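Local atomic coordinates of ribulose-5-phosphate reductase 1 (Staphylococcus aureus, PDB entry 6XHK), a protein that catalyses the NADPH-dependent reduction of D-ribulose 5-phosphate to D-ribitol 5-phosphate, a step in making poly(ribitol phosphate) wall teichoic acid. Residues 1-6 / 19-24; 25-30 / 120-125. One frame throughout, in Å; residues are numbered along the deposited sequence.

In the fold
Interaction 1 closes the open end of the N-terminal beta hairpin, and interaction 2 follows directly in the chain, pairing strand 28-36 with strand 121-123. Their centres lie 11 Å apart, on the same side of the chain's centre. Two joints tie them: Asn3 ND2 probably hydrogen-bonds Phe120 O at 2.8 Å, and Val21 CG1 packs against Leu122 CD2 at 4.0 Å. Both sit in the catalytic part of this zinc-type alcohol dehydrogenase, apart from the Rossmann sheet that carries the nucleotide-binding half. Neither reaches the predicted zinc site, although the side chain of Val121 comes within about 9 Å of that of His64, and that of Val5 within about 11 Å.

Interaction 1: 1-6 / 19-24; sequences MINQVY and NNVDIY
Met1 and Val21 both turn a carbon anti to the backbone nitrogen, CG in Met1 (chi1 -164°) and CG1 in Val21 (chi1 167°), and the two side chains run alongside each other at the mouth of the N-terminal beta hairpin formed by strands 2-10 and 13-20. Met1 then bends at chi3, which brings CE within 4.0 Å of Val21 CG1. Ile23 comes across this chain at about a right angle and sets CD1 3.6 Å from Met1 CB. The backbones are antiparallel. Ile2 and Asn20 form a non-hydrogen-bonded pair, Asn3 and Asn19 a hydrogen-bonded one: Asn3 N reaches Asn19 O at 2.9 Å in a nearly straight bond, and Asn19 N returns to Asn3 O. Past the last bridge, Val21 N still donates to Met1 O at 2.9 Å, although it approaches tilted from the carbonyl plane. On the face shared by Asn3 and Asn19 the two amide planes lie only 26° apart, yet the amide of Asn3 is engaged elsewhere, its ND2 bonding the carbonyl of Phe120. Beside it the other branch of Val21 closes in, CG2 resting 3.5 Å from Asn3 CB.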
ATOM      1  N   MET A   1      -4.206  14.529 -29.412  1.00 94.27           N
ATOM      2  CA  MET A   1      -4.946  13.398 -28.835  1.00 92.30           C
ATOM      3  C   MET A   1      -5.833  13.793 -27.640  1.00 90.36           C
ATOM      4  O   MET A   1      -5.502  14.712 -26.908  1.00100.60           O
ATOM      5  CB  MET A   1      -3.970  12.300 -28.442  1.00 88.87           C
ATOM      6  CG  MET A   1      -4.629  10.966 -28.213  1.00 95.58           C
ATOM      7  SD  MET A   1      -3.502   9.554 -28.255  1.00100.27           S
ATOM      8  CE  MET A   1      -2.402   9.862 -26.897  1.00110.60           C
ATOM      9  N   ILE A   2      -6.972  13.122 -27.466  1.00 89.87           N
ATOM     10  CA  ILE A   2      -7.970  13.495 -26.464  1.00 89.96           C
ATOM     11  C   ILE A   2      -8.008  12.433 -25.378  1.00 98.81           C
ATOM     12  O   ILE A   2      -8.260  11.249 -25.655  1.00 87.42           O
ATOM     13  CB  ILE A   2      -9.371  13.676 -27.068  1.00 91.10           C
ATOM     14  CG1 ILE A   2      -9.413  14.815 -28.063  1.00 93.17           C
ATOM     15  CG2 ILE A   2     -10.355  13.995 -25.981  1.00 91.16           C
ATOM     16  CD1 ILE A   2      -8.969  16.125 -27.485  1.00 94.24           C
ATOM     17  N   ASN A   3      -7.808  12.865 -24.133  1.00 99.72           N
ATOM     18  CA  ASN A   3      -7.818  11.983 -22.971  1.00 86.66           C
ATOM     19  C   ASN A   3      -9.123  12.172 -22.208  1.00 86.97           C
ATOM     20  O   ASN A   3      -9.547  13.307 -21.970  1.00108.78           O
ATOM     21  CB  ASN A   3      -6.623  12.275 -22.064  1.00 86.30           C
ATOM     22  CG  ASN A   3      -6.353  11.166 -21.064  1.00 90.26           C
ATOM     23  OD1 ASN A   3      -6.872  10.062 -21.184  1.00 95.54           O
ATOM     24  ND2 ASN A   3      -5.507  11.449 -20.090  1.00 92.48           N
ATOM     25  N   GLN A   4      -9.782  11.069 -21.866  1.00 86.13           N
ATOM     26  CA  GLN A   4     -10.954  11.128 -21.008  1.00 86.35           C
ATOM     27  C   GLN A   4     -10.494  10.878 -19.581  1.00110.81           C
ATOM     28  O   GLN A   4      -9.920   9.823 -19.281  1.00 84.66           O
ATOM     29  CB  GLN A   4     -12.015  10.100 -21.397  1.00 89.28           C
ATOM     30  CG  GLN A   4     -12.514  10.192 -22.803  1.00 93.58           C
ATOM     31  CD  GLN A   4     -13.427   9.045 -23.169  1.00 97.72           C
ATOM     32  OE1 GLN A   4     -14.569   9.270 -23.607  1.00103.07           O
ATOM     33  NE2 GLN A   4     -12.957   7.810 -22.965  1.00 85.75           N
ATOM     34  N   VAL A   5     -10.735  11.849 -18.710  1.00110.61           N
ATOM     35  CA  VAL A   5     -10.433  11.729 -17.290  1.00101.93           C
ATOM     36  C   VAL A   5     -11.741  11.474 -16.559  1.00102.70           C
ATOM     37  O   VAL A   5     -12.754  12.125 -16.844  1.00110.07           O
ATOM     38  CB  VAL A   5      -9.732  12.992 -16.765  1.00 90.90           C
ATOM     39  CG1 VAL A   5      -9.613  12.948 -15.261  1.00 91.67           C
ATOM     40  CG2 VAL A   5      -8.369  13.134 -17.410  1.00 90.57           C
ATOM     41  N   TYR A   6     -11.730  10.505 -15.650  1.00 97.68           N
ATOM     42  CA  TYR A   6     -12.903  10.139 -14.858  1.00 99.33           C
ATOM     43  C   TYR A   6     -12.700  10.707 -13.460  1.00 97.21           C
ATOM     44  O   TYR A   6     -12.041  10.100 -12.605  1.00 94.54           O
ATOM     45  CB  TYR A   6     -13.114   8.624 -14.881  1.00102.06           C
ATOM     46  CG  TYR A   6     -13.300   8.099 -16.296  1.00107.42           C
ATOM     47  CD1 TYR A   6     -14.532   8.227 -16.954  1.00100.32           C
ATOM     48  CD2 TYR A   6     -12.223   7.596 -17.017  1.00112.81           C
ATOM     49  CE1 TYR A   6     -14.701   7.784 -18.264  1.00 91.08           C
ATOM     50  CE2 TYR A   6     -12.378   7.160 -18.331  1.00114.68           C
ATOM     51  CZ  TYR A   6     -13.613   7.260 -18.953  1.00103.34           C
ATOM     52  OH  TYR A   6     -13.739   6.820 -20.259  1.00103.53           O
ATOM     53  N   ASN A  19      -9.168  16.494 -21.664  1.00105.26           N
ATOM     54  CA  ASN A  19      -8.009  17.360 -21.826  1.00110.88           C
ATOM     55  C   ASN A  19      -7.160  16.777 -22.955  1.00111.12           C
ATOM     56  O   ASN A  19      -7.394  15.654 -23.407  1.00 90.71           O
ATOM     57  CB  ASN A  19      -7.239  17.554 -20.497  1.00111.26           C
ATOM     58  CG  ASN A  19      -6.506  16.310 -20.020  1.00114.95           C
ATOM     59  OD1 ASN A  19      -6.858  15.194 -20.360  1.00123.04           O
ATOM     60  ND2 ASN A  19      -5.483  16.511 -19.197  1.00122.31           N
ATOM     61  N   ASN A  20      -6.244  17.587 -23.476  1.00109.19           N
ATOM     62  CA  ASN A  20      -5.412  17.157 -24.588  1.00 92.76           C
ATOM     63  C   ASN A  20      -4.149  16.500 -24.070  1.00 91.39           C
ATOM     64  O   ASN A  20      -3.698  16.781 -22.958  1.00103.29           O
ATOM     65  CB  ASN A  20      -5.042  18.323 -25.493  1.00 99.86           C
ATOM     66  CG  ASN A  20      -6.224  18.882 -26.226  1.00112.68           C
ATOM     67  OD1 ASN A  20      -6.647  18.342 -27.258  1.00124.21           O
ATOM     68  ND2 ASN A  20      -6.759  19.986 -25.720  1.00110.05           N
ATOM     69  N   VAL A  21      -3.589  15.606 -24.887  1.00 90.43           N
ATOM     70  CA  VAL A  21      -2.384  14.856 -24.549  1.00 89.18           C
ATOM     71  C   VAL A  21      -1.441  14.927 -25.735  1.00 89.70           C
ATOM     72  O   VAL A  21      -1.832  14.598 -26.861  1.00 89.96           O
ATOM     73  CB  VAL A  21      -2.691  13.389 -24.193  1.00 87.43           C
ATOM     74  CG1 VAL A  21      -1.407  12.571 -24.159  1.00 86.47           C
ATOM     75  CG2 VAL A  21      -3.394  13.315 -22.860  1.00 86.96           C
ATOM     76  N   ASP A  22      -0.207  15.364 -25.488  1.00 90.67           N
ATOM     77  CA  ASP A  22       0.778  15.527 -26.552  1.00 90.71           C
ATOM     78  C   ASP A  22       1.590  14.241 -26.635  1.00110.76           C
ATOM     79  O   ASP A  22       2.388  13.943 -25.742  1.00 88.46           O
ATOM     80  CB  ASP A  22       1.679  16.728 -26.291  1.00 92.17           C
ATOM     81  CG  ASP A  22       2.636  16.994 -27.424  1.00112.00           C
ATOM     82  OD1 ASP A  22       2.374  17.925 -28.200  1.00124.62           O
ATOM     83  OD2 ASP A  22       3.625  16.256 -27.574  1.00117.25           O
ATOM     84  N   ILE A  23       1.368  13.476 -27.707  1.00116.08           N
ATOM     85  CA  ILE A  23       2.076  12.219 -27.937  1.00109.07           C
ATOM     86  C   ILE A  23       3.581  12.457 -27.916  1.00 88.05           C
ATOM     87  O   ILE A  23       4.358  11.581 -27.522  1.00 87.09           O
ATOM     88  CB  ILE A  23       1.594  11.601 -29.282  1.00108.01           C
ATOM     89  CG1 ILE A  23       0.066  11.473 -29.302  1.00127.55           C
ATOM     90  CG2 ILE A  23       2.226  10.246 -29.570  1.00 98.78           C
ATOM     91  CD1 ILE A  23      -0.670  12.680 -29.953  1.00143.72           C
ATOM     92  N   TYR A  24       4.016  13.656 -28.294  1.00 89.52           N
ATOM     93  CA  TYR A  24       5.413  13.890 -28.626  1.00 90.10           C
ATOM     94  C   TYR A  24       6.162  14.633 -27.517  1.00 98.06           C
ATOM     95  O   TYR A  24       7.133  15.343 -27.780  1.00108.55           O
ATOM     96  CB  TYR A  24       5.521  14.611 -29.980  1.00 91.79           C
ATOM     97  CG  TYR A  24       4.826  13.848 -31.122  1.00 91.98           C
ATOM     98  CD1 TYR A  24       5.487  12.818 -31.796  1.00108.30           C
ATOM     99  CD2 TYR A  24       3.549  14.193 -31.564  1.00 92.37           C
ATOM    100  CE1 TYR A  24       4.871  12.099 -32.820  1.00115.22           C
ATOM    101  CE2 TYR A  24       2.928  13.486 -32.603  1.00 99.72           C
ATOM    102  CZ  TYR A  24       3.597  12.441 -33.229  1.00105.87           C
ATOM    103  OH  TYR A  24       3.014  11.723 -34.258  1.00106.14           O
TER

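Interaction 2: 25-30 / 120-125; sequences SDYVIV and FVLLNH
Val28 and Leu123, and beyond them Val30 and Val121, are the hydrogen-bonded pairs of this antiparallel ladder, with Ile29 opposite Leu122 as the non-hydrogen-bonded pair between. Val30 O takes the amide of Val121 at 2.8 Å, and Val28 N reaches Leu123 O at 2.9 Å; each donor lies in the plane of its acceptor's carbonyl. The two return bonds are more bent.

The densely buried side is the face of Val28, Val30, Val121 and Leu123. With chi1 at 46°, Val28 CG1 sits between its own nitrogen and carbonyl carbon, and this swings it over the partner strand, 3.9 Å from Leu123 CB. Farther along, Val30 and Leu123 cross at about a right angle, CG2 to CD1. On the other face Ile29 CG2 meets the Phe120 ring obliquely, 3.6 Å from CD1.

Asp26, Tyr27 and Asn124 lie at the solvent side, where the contact is made by side chains outside the ladder. Tyr27 crosses Leu122, its CD1 3.7 Å from Leu122 CB, while Asn124 ND2 stands at the ring's edge, 3.6 Å from Tyr27 CE2, with amide and ring planes nearly perpendicular. His125 turns its ring edge toward the carbonyl of Asp26. Its NE2 hydrogen-bonds Asp73 beyond the strand pair, which ties the ring to the end of strand 65-73.

That strand also flanks strand 28-36, through Ile29 and Val71, and these antiparallel pairings belong to the mixed sheet of the GroES-like catalytic domain of zinc-containing alcohol dehydrogenases.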
ATOM      1  N   SER A  25       5.746  14.450 -26.269  1.00 91.01           N
ATOM      2  CA  SER A  25       6.333  15.127 -25.124  1.00 90.07           C
ATOM      3  C   SER A  25       7.317  14.209 -24.391  1.00108.13           C
ATOM      4  O   SER A  25       7.403  13.003 -24.656  1.00 87.83           O
ATOM      5  CB  SER A  25       5.222  15.626 -24.195  1.00 90.18           C
ATOM      6  OG  SER A  25       4.509  14.552 -23.618  1.00 88.62           O
ATOM      7  N   ASP A  26       8.084  14.803 -23.458  1.00106.20           N
ATOM      8  CA  ASP A  26       9.109  14.063 -22.729  1.00106.59           C
ATOM      9  C   ASP A  26       8.510  13.135 -21.685  1.00116.34           C
ATOM     10  O   ASP A  26       9.214  12.639 -20.795  1.00126.47           O
ATOM     11  CB  ASP A  26      10.110  15.023 -22.086  1.00111.90           C
ATOM     12  CG  ASP A  26      11.415  14.337 -21.713  1.00132.68           C
ATOM     13  OD1 ASP A  26      11.696  13.251 -22.268  1.00136.66           O
ATOM     14  OD2 ASP A  26      12.161  14.885 -20.870  1.00156.37           O
ATOM     15  N   TYR A  27       7.212  12.899 -21.787  1.00110.82           N
ATOM     16  CA  TYR A  27       6.512  11.964 -20.936  1.00 95.54           C
ATOM     17  C   TYR A  27       6.446  10.613 -21.641  1.00 99.67           C
ATOM     18  O   TYR A  27       6.801  10.466 -22.815  1.00111.01           O
ATOM     19  CB  TYR A  27       5.124  12.512 -20.610  1.00 98.21           C
ATOM     20  CG  TYR A  27       5.156  13.694 -19.670  1.00116.70           C
ATOM     21  CD1 TYR A  27       4.117  14.615 -19.651  1.00126.58           C
ATOM     22  CD2 TYR A  27       6.241  13.912 -18.820  1.00128.86           C
ATOM     23  CE1 TYR A  27       4.138  15.712 -18.798  1.00130.90           C
ATOM     24  CE2 TYR A  27       6.275  15.005 -17.966  1.00135.61           C
ATOM     25  CZ  TYR A  27       5.215  15.901 -17.964  1.00140.80           C
ATOM     26  OH  TYR A  27       5.224  16.988 -17.125  1.00156.23           O
ATOM     27  N   VAL A  28       6.014   9.605 -20.903  1.00 84.16           N
ATOM     28  CA  VAL A  28       5.717   8.289 -21.442  1.00 83.37           C
ATOM     29  C   VAL A  28       4.218   8.059 -21.238  1.00 82.93           C
ATOM     30  O   VAL A  28       3.725   8.071 -20.106  1.00 95.93           O
ATOM     31  CB  VAL A  28       6.610   7.196 -20.816  1.00 83.11           C
ATOM     32  CG1 VAL A  28       6.673   7.333 -19.359  1.00 84.61           C
ATOM     33  CG2 VAL A  28       6.067   5.827 -21.090  1.00 82.54           C
ATOM     34  N   ILE A  29       3.479   7.945 -22.340  1.00 86.67           N
ATOM     35  CA  ILE A  29       2.024   7.816 -22.296  1.00 84.12           C
ATOM     36  C   ILE A  29       1.675   6.355 -22.057  1.00 81.99           C
ATOM     37  O   ILE A  29       2.131   5.474 -22.784  1.00 81.91           O
ATOM     38  CB  ILE A  29       1.370   8.338 -23.587  1.00 83.11           C
ATOM     39  CG1 ILE A  29       1.576   9.852 -23.739  1.00 84.07           C
ATOM     40  CG2 ILE A  29      -0.106   8.016 -23.595  1.00 82.92           C
ATOM     41  CD1 ILE A  29       2.850  10.234 -24.457  1.00105.34           C
ATOM     42  N   VAL A  30       0.863   6.100 -21.039  1.00 81.74           N
ATOM     43  CA  VAL A  30       0.645   4.768 -20.484  1.00 81.41           C
ATOM     44  C   VAL A  30      -0.850   4.516 -20.398  1.00 87.08           C
ATOM     45  O   VAL A  30      -1.600   5.377 -19.921  1.00 81.43           O
ATOM     46  CB  VAL A  30       1.299   4.635 -19.094  1.00 81.48           C
ATOM     47  CG1 VAL A  30       1.187   3.233 -18.556  1.00 81.45           C
ATOM     48  CG2 VAL A  30       2.762   5.016 -19.185  1.00 81.73           C
ATOM     49  N   PHE A 120      -5.369   7.722 -20.457  1.00 90.14           N
ATOM     50  CA  PHE A 120      -3.917   7.717 -20.570  1.00 86.02           C
ATOM     51  C   PHE A 120      -3.312   8.441 -19.371  1.00 89.32           C
ATOM     52  O   PHE A 120      -3.855   9.450 -18.911  1.00 98.87           O
ATOM     53  CB  PHE A 120      -3.438   8.404 -21.848  1.00 92.35           C
ATOM     54  CG  PHE A 120      -3.954   7.776 -23.109  1.00100.24           C
ATOM     55  CD1 PHE A 120      -3.397   6.611 -23.608  1.00 95.97           C
ATOM     56  CD2 PHE A 120      -4.946   8.429 -23.853  1.00 97.76           C
ATOM     57  CE1 PHE A 120      -3.873   6.060 -24.775  1.00102.87           C
ATOM     58  CE2 PHE A 120      -5.416   7.907 -25.030  1.00 92.90           C
ATOM     59  CZ  PHE A 120      -4.878   6.718 -25.496  1.00102.17           C
ATOM     60  N   VAL A 121      -2.190   7.927 -18.876  1.00 84.76           N
ATOM     61  CA  VAL A 121      -1.455   8.516 -17.758  1.00 82.14           C
ATOM     62  C   VAL A 121      -0.068   8.885 -18.254  1.00 83.45           C
ATOM     63  O   VAL A 121       0.646   8.033 -18.792  1.00 90.15           O
ATOM     64  CB  VAL A 121      -1.366   7.559 -16.558  1.00 78.93           C
ATOM     65  CG1 VAL A 121      -0.707   8.230 -15.406  1.00 79.28           C
ATOM     66  CG2 VAL A 121      -2.748   7.140 -16.127  1.00 78.33           C
ATOM     67  N   LEU A 122       0.318  10.145 -18.072  1.00 85.53           N
ATOM     68  CA  LEU A 122       1.646  10.595 -18.476  1.00 91.41           C
ATOM     69  C   LEU A 122       2.595  10.523 -17.292  1.00 81.73           C
ATOM     70  O   LEU A 122       2.265  10.970 -16.197  1.00 81.65           O
ATOM     71  CB  LEU A 122       1.607  12.016 -19.020  1.00 81.96           C
ATOM     72  CG  LEU A 122       0.582  12.129 -20.127  1.00 91.96           C
ATOM     73  CD1 LEU A 122      -0.740  12.676 -19.584  1.00105.85           C
ATOM     74  CD2 LEU A 122       1.153  13.007 -21.178  1.00 84.60           C
ATOM     75  N   LEU A 123       3.769   9.963 -17.517  1.00 82.38           N
ATOM     76  CA  LEU A 123       4.709   9.694 -16.450  1.00 82.92           C
ATOM     77  C   LEU A 123       6.102  10.112 -16.877  1.00101.68           C
ATOM     78  O   LEU A 123       6.445  10.079 -18.057  1.00109.43           O
ATOM     79  CB  LEU A 123       4.719   8.214 -16.072  1.00 82.62           C
ATOM     80  CG  LEU A 123       3.376   7.589 -15.711  1.00 81.56           C
ATOM     81  CD1 LEU A 123       3.577   6.157 -15.308  1.00 81.65           C
ATOM     82  CD2 LEU A 123       2.714   8.358 -14.591  1.00 84.10           C
ATOM     83  N   ASN A 124       6.903  10.518 -15.910  1.00104.91           N
ATOM     84  CA  ASN A 124       8.294  10.699 -16.257  1.00105.85           C
ATOM     85  C   ASN A 124       8.950   9.335 -16.416  1.00 94.14           C
ATOM     86  O   ASN A 124       8.448   8.311 -15.950  1.00 85.89           O
ATOM     87  CB  ASN A 124       9.000  11.555 -15.209  1.00105.79           C
ATOM     88  CG  ASN A 124       8.400  12.939 -15.119  1.00108.60           C
ATOM     89  OD1 ASN A 124       7.404  13.146 -14.421  1.00100.76           O
ATOM     90  ND2 ASN A 124       8.946  13.876 -15.896  1.00120.64           N
ATOM     91  N   HIS A 125      10.071   9.322 -17.116  1.00 87.77           N
ATOM     92  CA  HIS A 125      10.703   8.049 -17.391  1.00 88.30           C
ATOM     93  C   HIS A 125      11.161   7.371 -16.118  1.00103.18           C
ATOM     94  O   HIS A 125      11.199   6.139 -16.065  1.00 88.74           O
ATOM     95  CB  HIS A 125      11.843   8.295 -18.349  1.00 98.46           C
ATOM     96  CG  HIS A 125      11.358   8.641 -19.710  1.00107.76           C
ATOM     97  ND1 HIS A 125      11.095   9.941 -20.080  1.00109.98           N
ATOM     98  CD2 HIS A 125      11.009   7.865 -20.761  1.00110.97           C
ATOM     99  CE1 HIS A 125      10.638   9.954 -21.319  1.00115.19           C
ATOM    100  NE2 HIS A 125      10.575   8.707 -21.755  1.00114.70           N
TER